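Side-chain contacts in acetyl-CoA acetyltransferase (Mycobacterium smegmatis, PDB 4EGV), which is a monomeric thiolase-like protein with the thiolase fold and probably transfers acyl groups: residues His186-Ile189 against Val193-Gly196; Asn200-Arg205 against Ala211-Ala216; Ala229-Ser234 against Pro374-Leu379; Arg253-Val256 against Pro260-Met263. One frame throughout, in Å; residues are numbered along the deposited sequence.

Interaction 1: His186-Ile189 against Val193-Gly196; sequences HGLI and VQYG
The carbonyl oxygen of G187 meets two groups: CG1 of V193, 3.6 Å from G187 O, and the backbone N-H of I189, whose bond is weak although I189 N lies 2.8 Å from G187 O. That backbone bond closes an inverse gamma turn centred on L188. V193 CG1 fits between its own backbone N and carbonyl carbon (chi1 86°), which puts this methyl on the side of the turn, also 4.0 Å from L188 CA. L188 carries the other half of the contact. Its side chain and that of Q194 cross at about a right angle, with L188 CB 3.6 Å from Q194 CD and L188 CD1 3.8 Å from Q194 CG. The glutamine chain is extended beyond CG, and its amide end comes up to the turn. Here Q194 OE1 and L188 O approach to 3.4 Å; both are acceptors, so this is proximity without a bond. The segment following strand 136-143 probably belongs to the loop domain of the thiolase fold, and here a turn is laid against the first part of helix 191-206. On the turn side, H186 bonds through ND1 to Y182 O and through NE2 to N515. On the helix side, Y195 stacks on F346 and its OH bonds to the backbone N of A412, while Q194 also touches I411.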
loop_
_atom_site.group_PDB
_atom_site.type_symbol
_atom_site.label_atom_id
_atom_site.label_comp_id
_atom_site.label_asym_id
_atom_site.label_seq_id
_atom_site.Cartn_x
_atom_site.Cartn_y
_atom_site.Cartn_z
ATOM N N HIS A 186 -8.060 7.723 -21.449
ATOM C CA HIS A 186 -7.565 6.552 -22.138
ATOM C C HIS A 186 -7.958 5.262 -21.457
ATOM O O HIS A 186 -7.831 4.209 -22.016
ATOM C CB HIS A 186 -6.057 6.622 -22.314
ATOM C CG HIS A 186 -5.640 7.279 -23.579
ATOM N ND1 HIS A 186 -5.432 8.628 -23.674
ATOM C CD2 HIS A 186 -5.408 6.778 -24.802
ATOM C CE1 HIS A 186 -5.085 8.931 -24.901
ATOM N NE2 HIS A 186 -5.063 7.824 -25.603
ATOM N N GLY A 187 -8.457 5.343 -20.248
ATOM C CA GLY A 187 -8.968 4.155 -19.628
ATOM C C GLY A 187 -8.350 3.905 -18.300
ATOM O O GLY A 187 -8.778 3.060 -17.565
ATOM N N LEU A 188 -7.333 4.663 -17.989
ATOM C CA LEU A 188 -6.727 4.533 -16.701
ATOM C C LEU A 188 -7.532 5.217 -15.632
ATOM O O LEU A 188 -7.142 6.231 -15.092
ATOM C CB LEU A 188 -5.341 5.109 -16.730
ATOM C CG LEU A 188 -4.590 4.978 -18.033
ATOM C CD1 LEU A 188 -3.264 4.483 -17.716
ATOM C CD2 LEU A 188 -5.312 4.046 -18.899
ATOM N N ILE A 189 -8.665 4.642 -15.296
ATOM C CA ILE A 189 -9.415 5.215 -14.203
ATOM C C ILE A 189 -9.344 4.376 -12.915
ATOM O O ILE A 189 -9.035 4.888 -11.870
ATOM C CB ILE A 189 -10.843 5.619 -14.612
ATOM C CG1 ILE A 189 -11.686 5.846 -13.365
ATOM C CG2 ILE A 189 -11.458 4.594 -15.497
ATOM C CD1 ILE A 189 -11.735 7.283 -12.917
ATOM N N VAL A 193 -6.377 -1.844 -13.802
ATOM C CA VAL A 193 -5.907 -1.614 -15.129
ATOM C C VAL A 193 -4.501 -0.912 -15.146
ATOM O O VAL A 193 -3.643 -1.188 -15.991
ATOM C CB VAL A 193 -7.011 -0.888 -15.932
ATOM C CG1 VAL A 193 -6.940 0.607 -15.753
ATOM C CG2 VAL A 193 -6.879 -1.201 -17.381
ATOM N N GLN A 194 -4.272 -0.032 -14.186
ATOM C CA GLN A 194 -3.023 0.719 -14.110
ATOM C C GLN A 194 -1.890 -0.080 -13.533
ATOM O O GLN A 194 -0.761 0.091 -13.949
ATOM C CB GLN A 194 -3.218 1.976 -13.288
ATOM C CG GLN A 194 -3.108 3.217 -14.116
ATOM C CD GLN A 194 -3.854 4.387 -13.533
ATOM O OE1 GLN A 194 -5.041 4.283 -13.187
ATOM N NE2 GLN A 194 -3.160 5.524 -13.419
ATOM N N TYR A 195 -2.206 -0.944 -12.570
ATOM C CA TYR A 195 -1.271 -1.893 -12.036
ATOM C C TYR A 195 -0.889 -2.969 -13.019
ATOM O O TYR A 195 0.195 -3.526 -12.913
ATOM C CB TYR A 195 -1.797 -2.518 -10.747
ATOM C CG TYR A 195 -1.391 -1.732 -9.518
ATOM C CD1 TYR A 195 -0.081 -1.779 -9.020
ATOM C CD2 TYR A 195 -2.308 -0.900 -8.880
ATOM C CE1 TYR A 195 0.277 -1.039 -7.903
ATOM C CE2 TYR A 195 -1.959 -0.158 -7.758
ATOM C CZ TYR A 195 -0.679 -0.234 -7.277
ATOM O OH TYR A 195 -0.351 0.512 -6.198
ATOM N N GLY A 196 -1.786 -3.254 -13.960
ATOM C CA GLY A 196 -1.528 -4.180 -15.025
ATOM C C GLY A 196 -0.381 -3.719 -15.874
ATOM O O GLY A 196 0.465 -4.532 -16.266
#

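Interaction 2: Asn200-Arg205 against Ala211-Ala216; sequences NARRAR and ADYRLA
R202 and R203 both reach Y213, one by a polar contact and the other by hydrocarbon. The polar link is a weak hydrogen bond from R202 NH1 to Y213 OH, 3.2 Å long with an N-H...O angle of 149°. R202 is stretched from CG to NE and crosses the tyrosine at about a right angle; the phenol carbon CZ lies at the edge of the guanidinium, in its plane, though that plane and the ring are turned 55° apart. Stronger partners hold both ends: R202 NE forms a salt bridge with D355, its guanidinium makes a cation-pi contact with F351, and Y213 OH bonds to E199. Two consecutive helices, 191-206 and 210-230, are joined here across their short connection. The apolar part is a CH-pi contact, R203 CB standing over one ring face of Y213, 4.1 Å from the centroid and displaced toward the rim. Farther along, R203 CD packs 3.6 Å from Y213 CB. A bend at chi3 (68°) then turns the R203 guanidinium to a salt bridge with D500 and a hydrogen bond with the hydroxyl of Y460, both within the additional C-terminal domain of this thiolase-like family.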
loop_
_atom_site.group_PDB
_atom_site.type_symbol
_atom_site.label_atom_id
_atom_site.label_comp_id
_atom_site.label_asym_id
_atom_site.label_seq_id
_atom_site.Cartn_x
_atom_site.Cartn_y
_atom_site.Cartn_z
ATOM N N ASN A 200 3.279 -5.541 -16.321
ATOM C CA ASN A 200 3.754 -5.995 -17.600
ATOM C C ASN A 200 5.037 -5.301 -17.993
ATOM O O ASN A 200 5.829 -5.826 -18.710
ATOM C CB ASN A 200 2.683 -5.828 -18.654
ATOM C CG ASN A 200 1.699 -6.909 -18.639
ATOM O OD1 ASN A 200 2.003 -8.001 -18.327
ATOM N ND2 ASN A 200 0.510 -6.599 -18.973
ATOM N N ALA A 201 5.249 -4.127 -17.460
ATOM C CA ALA A 201 6.536 -3.429 -17.598
ATOM C C ALA A 201 7.705 -4.107 -16.835
ATOM O O ALA A 201 8.853 -4.059 -17.286
ATOM C CB ALA A 201 6.399 -1.971 -17.235
ATOM N N ARG A 202 7.403 -4.733 -15.700
ATOM C CA ARG A 202 8.389 -5.448 -14.908
ATOM C C ARG A 202 8.692 -6.785 -15.568
ATOM O O ARG A 202 9.813 -7.291 -15.519
ATOM C CB ARG A 202 7.874 -5.665 -13.487
ATOM C CG ARG A 202 8.835 -6.340 -12.559
ATOM C CD ARG A 202 8.262 -6.591 -11.206
ATOM N NE ARG A 202 9.168 -7.420 -10.429
ATOM C CZ ARG A 202 9.132 -8.753 -10.387
ATOM N NH1 ARG A 202 8.200 -9.402 -11.058
ATOM N NH2 ARG A 202 10.029 -9.435 -9.665
ATOM N N ARG A 203 7.679 -7.353 -16.197
ATOM C CA ARG A 203 7.874 -8.573 -16.956
ATOM C C ARG A 203 8.820 -8.373 -18.140
ATOM O O ARG A 203 9.631 -9.252 -18.440
ATOM C CB ARG A 203 6.548 -9.154 -17.424
ATOM C CG ARG A 203 6.729 -10.489 -18.088
ATOM C CD ARG A 203 5.475 -11.132 -18.547
ATOM N NE ARG A 203 4.842 -10.419 -19.648
ATOM C CZ ARG A 203 5.170 -10.536 -20.925
ATOM N NH1 ARG A 203 6.138 -11.328 -21.270
ATOM N NH2 ARG A 203 4.521 -9.862 -21.854
ATOM N N ALA A 204 8.697 -7.221 -18.802
ATOM C CA ALA A 204 9.618 -6.793 -19.861
ATOM C C ALA A 204 11.061 -6.740 -19.393
ATOM O O ALA A 204 11.890 -7.463 -19.910
ATOM C CB ALA A 204 9.198 -5.450 -20.409
ATOM N N ARG A 205 11.349 -5.902 -18.396
ATOM C CA ARG A 205 12.699 -5.783 -17.848
ATOM C C ARG A 205 13.331 -7.115 -17.421
ATOM O O ARG A 205 14.496 -7.326 -17.679
ATOM C CB ARG A 205 12.775 -4.759 -16.715
ATOM C CG ARG A 205 14.215 -4.399 -16.361
ATOM C CD ARG A 205 14.349 -3.681 -15.046
ATOM N NE ARG A 205 14.030 -4.507 -13.880
ATOM C CZ ARG A 205 12.917 -4.388 -13.164
ATOM N NH1 ARG A 205 11.995 -3.496 -13.508
ATOM N NH2 ARG A 205 12.717 -5.169 -12.116
ATOM N N ALA A 211 3.553 -16.981 -19.169
ATOM C CA ALA A 211 3.270 -18.102 -18.259
ATOM C C ALA A 211 4.223 -18.175 -17.088
ATOM O O ALA A 211 3.802 -18.538 -16.007
ATOM C CB ALA A 211 3.251 -19.443 -19.009
ATOM N N ASP A 212 5.495 -17.841 -17.311
ATOM C CA ASP A 212 6.516 -17.813 -16.253
ATOM C C ASP A 212 6.222 -16.764 -15.161
ATOM O O ASP A 212 6.350 -17.026 -13.958
ATOM C CB ASP A 212 7.898 -17.545 -16.863
ATOM C CG ASP A 212 8.709 -18.835 -17.165
ATOM O OD1 ASP A 212 8.341 -19.933 -16.703
ATOM O OD2 ASP A 212 9.744 -18.718 -17.872
ATOM N N TYR A 213 5.826 -15.575 -15.613
ATOM C CA TYR A 213 5.476 -14.471 -14.751
ATOM C C TYR A 213 4.214 -14.780 -13.988
ATOM O O TYR A 213 4.102 -14.487 -12.820
ATOM C CB TYR A 213 5.299 -13.209 -15.563
ATOM C CG TYR A 213 5.344 -11.985 -14.703
ATOM C CD1 TYR A 213 6.559 -11.387 -14.360
ATOM C CD2 TYR A 213 4.168 -11.425 -14.197
ATOM C CE1 TYR A 213 6.587 -10.273 -13.557
ATOM C CE2 TYR A 213 4.191 -10.323 -13.384
ATOM C CZ TYR A 213 5.389 -9.747 -13.063
ATOM O OH TYR A 213 5.369 -8.632 -12.251
ATOM N N ARG A 214 3.253 -15.388 -14.649
ATOM C CA ARG A 214 2.059 -15.785 -13.957
ATOM C C ARG A 214 2.360 -16.767 -12.811
ATOM O O ARG A 214 1.704 -16.738 -11.782
ATOM C CB ARG A 214 1.016 -16.320 -14.939
ATOM C CG ARG A 214 -0.323 -16.523 -14.284
ATOM C CD ARG A 214 -1.543 -16.184 -15.069
ATOM N NE ARG A 214 -2.054 -17.207 -15.984
ATOM C CZ ARG A 214 -2.118 -17.048 -17.300
ATOM N NH1 ARG A 214 -1.688 -15.943 -17.872
ATOM N NH2 ARG A 214 -2.609 -17.991 -18.057
ATOM N N LEU A 215 3.392 -17.592 -12.973
ATOM C CA LEU A 215 3.820 -18.510 -11.910
ATOM C C LEU A 215 4.469 -17.761 -10.752
ATOM O O LEU A 215 4.240 -18.091 -9.578
ATOM C CB LEU A 215 4.755 -19.596 -12.464
ATOM C CG LEU A 215 5.437 -20.590 -11.515
ATOM C CD1 LEU A 215 4.499 -21.670 -11.048
ATOM C CD2 LEU A 215 6.681 -21.196 -12.142
ATOM N N ALA A 216 5.279 -16.759 -11.083
ATOM C CA ALA A 216 5.940 -15.973 -10.069
ATOM C C ALA A 216 4.921 -15.292 -9.155
ATOM O O ALA A 216 5.081 -15.309 -7.933
ATOM C CB ALA A 216 6.879 -14.953 -10.712
#

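Interaction 3: Ala229-Ser234 against Pro374-Leu379; sequences AKNPYS and PFFGGL
The ring of F376 is met by three residues of the 229-234 segment, N231, Y233 and S234. S234 OG lies at the ring edge, near its plane, 3.5 Å from F376 CD1. N231 ND2 comes in obliquely, 3.6 Å from F376 CE1, with its amide plane turned 35° from the ring. Y233 adds its CB, 3.8 Å from F376 CE1, while its own ring leads away. F376 reaches this place because its CG stands anti to the backbone N (chi1 179°). Backbone meets backbone as well: S234 CA donates a CA-H...O contact to F376 O over 3.6 Å.

What positions these groups lies one step out. N231 OD1 accepts from Y233 N at 3.0 Å, the donor standing above the carbonyl plane, and S234 N bonds to N231 O at 3.1 Å. With its oxygen held this way, the N231 amide keeps ND2 beside the F376 ring, where it also bonds to T370 O. S234 OG bonds back to A228 O near the end of helix 210-230, Y233 O accepts from T29, and H386 meets the F376 ring at a steep angle. Backbone bonds between F376 and S235 continue the join. G377, with positive phi, then takes the chain out of helix 373-376. The 231-234 piece is an Asx-Pro turn overlapping a type I beta turn, docked against the end of a short helix.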
loop_
_atom_site.group_PDB
_atom_site.type_symbol
_atom_site.label_atom_id
_atom_site.label_comp_id
_atom_site.label_asym_id
_atom_site.label_seq_id
_atom_site.Cartn_x
_atom_site.Cartn_y
_atom_site.Cartn_z
ATOM N N ALA A 229 -5.829 -16.911 6.009
ATOM C CA ALA A 229 -6.890 -17.843 6.409
ATOM C C ALA A 229 -6.895 -18.123 7.916
ATOM O O ALA A 229 -7.942 -18.415 8.502
ATOM C CB ALA A 229 -6.833 -19.127 5.612
ATOM N N LYS A 230 -5.728 -17.987 8.539
ATOM C CA LYS A 230 -5.581 -18.188 9.980
ATOM C C LYS A 230 -5.735 -16.907 10.784
ATOM O O LYS A 230 -5.722 -16.934 12.008
ATOM C CB LYS A 230 -4.230 -18.821 10.297
ATOM C CG LYS A 230 -4.079 -20.268 9.837
ATOM C CD LYS A 230 -2.584 -20.645 9.838
ATOM C CE LYS A 230 -2.382 -21.975 9.132
ATOM N NZ LYS A 230 -1.025 -22.150 8.526
ATOM N N ASN A 231 -5.868 -15.787 10.092
ATOM C CA ASN A 231 -6.138 -14.519 10.731
ATOM C C ASN A 231 -7.653 -14.385 10.968
ATOM O O ASN A 231 -8.424 -14.379 10.014
ATOM C CB ASN A 231 -5.576 -13.391 9.858
ATOM C CG ASN A 231 -5.683 -12.008 10.500
ATOM O OD1 ASN A 231 -6.380 -11.805 11.469
ATOM N ND2 ASN A 231 -4.981 -11.058 9.936
ATOM N N PRO A 232 -8.084 -14.312 12.252
ATOM C CA PRO A 232 -9.527 -14.157 12.576
ATOM C C PRO A 232 -10.143 -12.854 12.023
ATOM O O PRO A 232 -11.321 -12.789 11.732
ATOM C CB PRO A 232 -9.561 -14.155 14.104
ATOM C CG PRO A 232 -8.152 -14.500 14.575
ATOM C CD PRO A 232 -7.220 -14.316 13.455
ATOM N N TYR A 233 -9.324 -11.834 11.854
ATOM C CA TYR A 233 -9.788 -10.568 11.373
ATOM C C TYR A 233 -10.030 -10.560 9.889
ATOM O O TYR A 233 -10.608 -9.621 9.381
ATOM C CB TYR A 233 -8.805 -9.484 11.749
ATOM C CG TYR A 233 -8.820 -9.146 13.212
ATOM C CD1 TYR A 233 -9.907 -8.482 13.781
ATOM C CD2 TYR A 233 -7.743 -9.471 14.038
ATOM C CE1 TYR A 233 -9.925 -8.155 15.108
ATOM C CE2 TYR A 233 -7.760 -9.129 15.399
ATOM C CZ TYR A 233 -8.864 -8.474 15.902
ATOM O OH TYR A 233 -8.946 -8.138 17.189
ATOM N N SER A 234 -9.593 -11.613 9.198
ATOM C CA SER A 234 -9.896 -11.793 7.775
ATOM C C SER A 234 -11.380 -12.011 7.560
ATOM O O SER A 234 -12.036 -12.743 8.297
ATOM C CB SER A 234 -9.175 -12.978 7.198
ATOM O OG SER A 234 -7.815 -12.736 7.140
ATOM N N PRO A 374 -6.003 -8.779 -1.381
ATOM C CA PRO A 374 -7.083 -9.543 -1.922
ATOM C C PRO A 374 -7.690 -10.299 -0.749
ATOM O O PRO A 374 -8.879 -10.173 -0.513
ATOM C CB PRO A 374 -6.389 -10.470 -2.900
ATOM C CG PRO A 374 -5.164 -9.899 -3.115
ATOM C CD PRO A 374 -4.734 -9.229 -1.935
ATOM N N PHE A 375 -6.861 -11.042 -0.023
ATOM C CA PHE A 375 -7.283 -12.122 0.837
ATOM C C PHE A 375 -7.834 -11.710 2.170
ATOM O O PHE A 375 -8.741 -12.276 2.641
ATOM C CB PHE A 375 -6.154 -13.140 1.016
ATOM C CG PHE A 375 -5.405 -13.452 -0.224
ATOM C CD1 PHE A 375 -5.945 -14.239 -1.190
ATOM C CD2 PHE A 375 -4.167 -12.934 -0.446
ATOM C CE1 PHE A 375 -5.246 -14.482 -2.332
ATOM C CE2 PHE A 375 -3.506 -13.193 -1.561
ATOM C CZ PHE A 375 -4.031 -13.965 -2.499
ATOM N N PHE A 376 -7.233 -10.719 2.768
ATOM C CA PHE A 376 -7.619 -10.182 4.062
ATOM C C PHE A 376 -8.987 -9.507 4.022
ATOM O O PHE A 376 -9.731 -9.584 4.987
ATOM C CB PHE A 376 -6.544 -9.231 4.622
ATOM C CG PHE A 376 -6.900 -8.610 5.970
ATOM C CD1 PHE A 376 -6.970 -9.382 7.126
ATOM C CD2 PHE A 376 -7.142 -7.242 6.086
ATOM C CE1 PHE A 376 -7.276 -8.811 8.361
ATOM C CE2 PHE A 376 -7.455 -6.663 7.320
ATOM C CZ PHE A 376 -7.544 -7.458 8.449
ATOM N N GLY A 377 -9.297 -8.868 2.893
ATOM C CA GLY A 377 -10.528 -8.133 2.690
ATOM C C GLY A 377 -10.308 -6.648 2.784
ATOM O O GLY A 377 -9.486 -6.178 3.585
ATOM N N GLY A 378 -11.033 -5.902 1.964
ATOM C CA GLY A 378 -10.962 -4.452 2.017
ATOM C C GLY A 378 -10.642 -3.835 0.683
ATOM O O GLY A 378 -10.163 -4.508 -0.196
ATOM N N LEU A 379 -10.931 -2.544 0.560
ATOM C CA LEU A 379 -10.749 -1.769 -0.657
ATOM C C LEU A 379 -9.327 -1.344 -0.883
ATOM O O LEU A 379 -8.948 -1.067 -2.004
ATOM C CB LEU A 379 -11.614 -0.512 -0.640
ATOM C CG LEU A 379 -13.131 -0.780 -0.638
ATOM C CD1 LEU A 379 -13.941 0.549 -0.470
ATOM C CD2 LEU A 379 -13.634 -1.725 -1.767
#

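Interaction 4: Arg253-Val256 against Pro260-Met263; sequences RMIV and PRLM
The guanidinium groups of R253 and R261 are almost parallel, 5° apart, but do not stack: what approaches the R253 group is R261 CD, obliquely, 3.7 Å from R253 NH1. The charged atoms themselves stay apart, R253 NH1 lying 4.5 Å from R261 NE, and the bend of R261 at chi3 (120°) turns its own guanidinium toward a weak bond with S251 O. I255 lies against the aliphatic part of the same arginine, its CD1 3.7 Å from R261 CG. Behind the side chains runs a small two-stranded antiparallel hairpin, in which M254 and P260 form a non-hydrogen-bonded pair with diverging side chains. R261 N donates to R253 O over 2.8 Å, at 151°. M254, modelled as selenomethionine, bends so that its SE comes 4.4 Å from P260 CD. With no proton on its nitrogen, P260 cannot donate a backbone bond, and the polar link between the two segments falls to R261 N. The two like charges, set near the surface with R253 exposed, would probably repel mildly, so the contact probably rests on this backbone bond and on apolar packing.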
loop_
_atom_site.group_PDB
_atom_site.type_symbol
_atom_site.label_atom_id
_atom_site.label_comp_id
_atom_site.label_asym_id
_atom_site.label_seq_id
_atom_site.Cartn_x
_atom_site.Cartn_y
_atom_site.Cartn_z
ATOM N N ARG A 253 -11.384 -16.518 -13.887
ATOM C CA ARG A 253 -11.190 -15.967 -15.225
ATOM C C ARG A 253 -10.332 -14.696 -15.245
ATOM O O ARG A 253 -10.247 -13.950 -14.268
ATOM C CB ARG A 253 -12.540 -15.731 -15.923
ATOM C CG ARG A 253 -13.424 -14.747 -15.199
ATOM C CD ARG A 253 -14.776 -14.487 -15.845
ATOM N NE ARG A 253 -15.408 -13.345 -15.165
ATOM C CZ ARG A 253 -15.912 -13.357 -13.914
ATOM N NH1 ARG A 253 -15.900 -14.471 -13.162
ATOM N NH2 ARG A 253 -16.435 -12.240 -13.407
HETATM N N MSE A 254 -9.686 -14.486 -16.385
HETATM C CA MSE A 254 -8.927 -13.285 -16.675
HETATM C C MSE A 254 -9.817 -12.038 -16.550
HETATM O O MSE A 254 -10.839 -11.961 -17.198
HETATM C CB MSE A 254 -8.306 -13.391 -18.084
HETATM C CG MSE A 254 -7.120 -14.355 -18.198
HETATM SE SE MSE A 254 -5.568 -13.900 -16.987
HETATM C CE MSE A 254 -4.714 -12.478 -18.061
ATOM N N ILE A 255 -9.419 -11.091 -15.698
ATOM C CA ILE A 255 -10.116 -9.800 -15.503
ATOM C C ILE A 255 -9.423 -8.664 -16.257
ATOM O O ILE A 255 -9.969 -8.091 -17.162
ATOM C CB ILE A 255 -10.181 -9.405 -13.988
ATOM C CG1 ILE A 255 -10.935 -10.451 -13.177
ATOM C CG2 ILE A 255 -10.845 -8.011 -13.760
ATOM C CD1 ILE A 255 -12.475 -10.267 -13.125
ATOM N N VAL A 256 -8.221 -8.336 -15.821
ATOM C CA VAL A 256 -7.396 -7.320 -16.435
ATOM C C VAL A 256 -5.978 -7.916 -16.520
ATOM O O VAL A 256 -5.506 -8.484 -15.554
ATOM C CB VAL A 256 -7.457 -5.995 -15.610
ATOM C CG1 VAL A 256 -6.300 -5.115 -15.913
ATOM C CG2 VAL A 256 -8.783 -5.243 -15.846
ATOM N N PRO A 260 -5.598 -13.006 -13.119
ATOM C CA PRO A 260 -6.811 -13.807 -12.976
ATOM C C PRO A 260 -7.602 -13.349 -11.777
ATOM O O PRO A 260 -7.036 -12.818 -10.839
ATOM C CB PRO A 260 -6.298 -15.225 -12.766
ATOM C CG PRO A 260 -4.804 -15.140 -12.695
ATOM C CD PRO A 260 -4.372 -13.742 -12.738
ATOM N N ARG A 261 -8.911 -13.549 -11.832
ATOM C CA ARG A 261 -9.817 -13.138 -10.767
ATOM C C ARG A 261 -9.391 -13.447 -9.330
ATOM O O ARG A 261 -9.559 -12.603 -8.507
ATOM C CB ARG A 261 -11.212 -13.692 -10.994
ATOM C CG ARG A 261 -12.290 -12.824 -10.408
ATOM C CD ARG A 261 -13.637 -13.523 -10.403
ATOM N NE ARG A 261 -14.151 -13.653 -9.051
ATOM C CZ ARG A 261 -14.065 -14.723 -8.254
ATOM N NH1 ARG A 261 -13.478 -15.856 -8.630
ATOM N NH2 ARG A 261 -14.588 -14.648 -7.037
ATOM N N LEU A 262 -8.879 -14.639 -9.010
ATOM C CA LEU A 262 -8.608 -14.987 -7.601
ATOM C C LEU A 262 -7.479 -14.189 -6.989
ATOM O O LEU A 262 -7.322 -14.150 -5.780
ATOM C CB LEU A 262 -8.343 -16.474 -7.412
ATOM C CG LEU A 262 -9.548 -17.382 -7.597
ATOM C CD1 LEU A 262 -9.157 -18.783 -7.259
ATOM C CD2 LEU A 262 -10.716 -16.940 -6.733
HETATM N N MSE A 263 -6.721 -13.529 -7.842
HETATM C CA MSE A 263 -5.559 -12.771 -7.466
HETATM C C MSE A 263 -5.892 -11.299 -7.239
HETATM O O MSE A 263 -5.013 -10.505 -6.922
HETATM C CB MSE A 263 -4.574 -12.896 -8.614
HETATM C CG MSE A 263 -3.157 -12.467 -8.340
HETATM SE SE MSE A 263 -1.938 -13.777 -9.174
HETATM C CE MSE A 263 -1.941 -15.034 -7.711
#

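How the interactions relate
Along the chain, interactions 1, 2 and 4 follow one another, and interaction 3 spans the last of them, its halves 140 residues apart. Interactions 1 and 2 share helix 191-206, and 2 and 3 share helix 210-230, with centres 18 Å and 26 Å apart. The centre of interaction 4 is 15 Å from those of interactions 1 and 2 and 18 Å from that of interaction 3. Its hairpin touches all three: V193 packs on V256, R214 on P260, and P374 and F375 on the 262-263 backbone. All but segment 374-379 belong to the chain from strand 136-143 to strand 271-279, neighbours in the main sheet; side chains from it reach the additional C-terminal domain and helix 373-376.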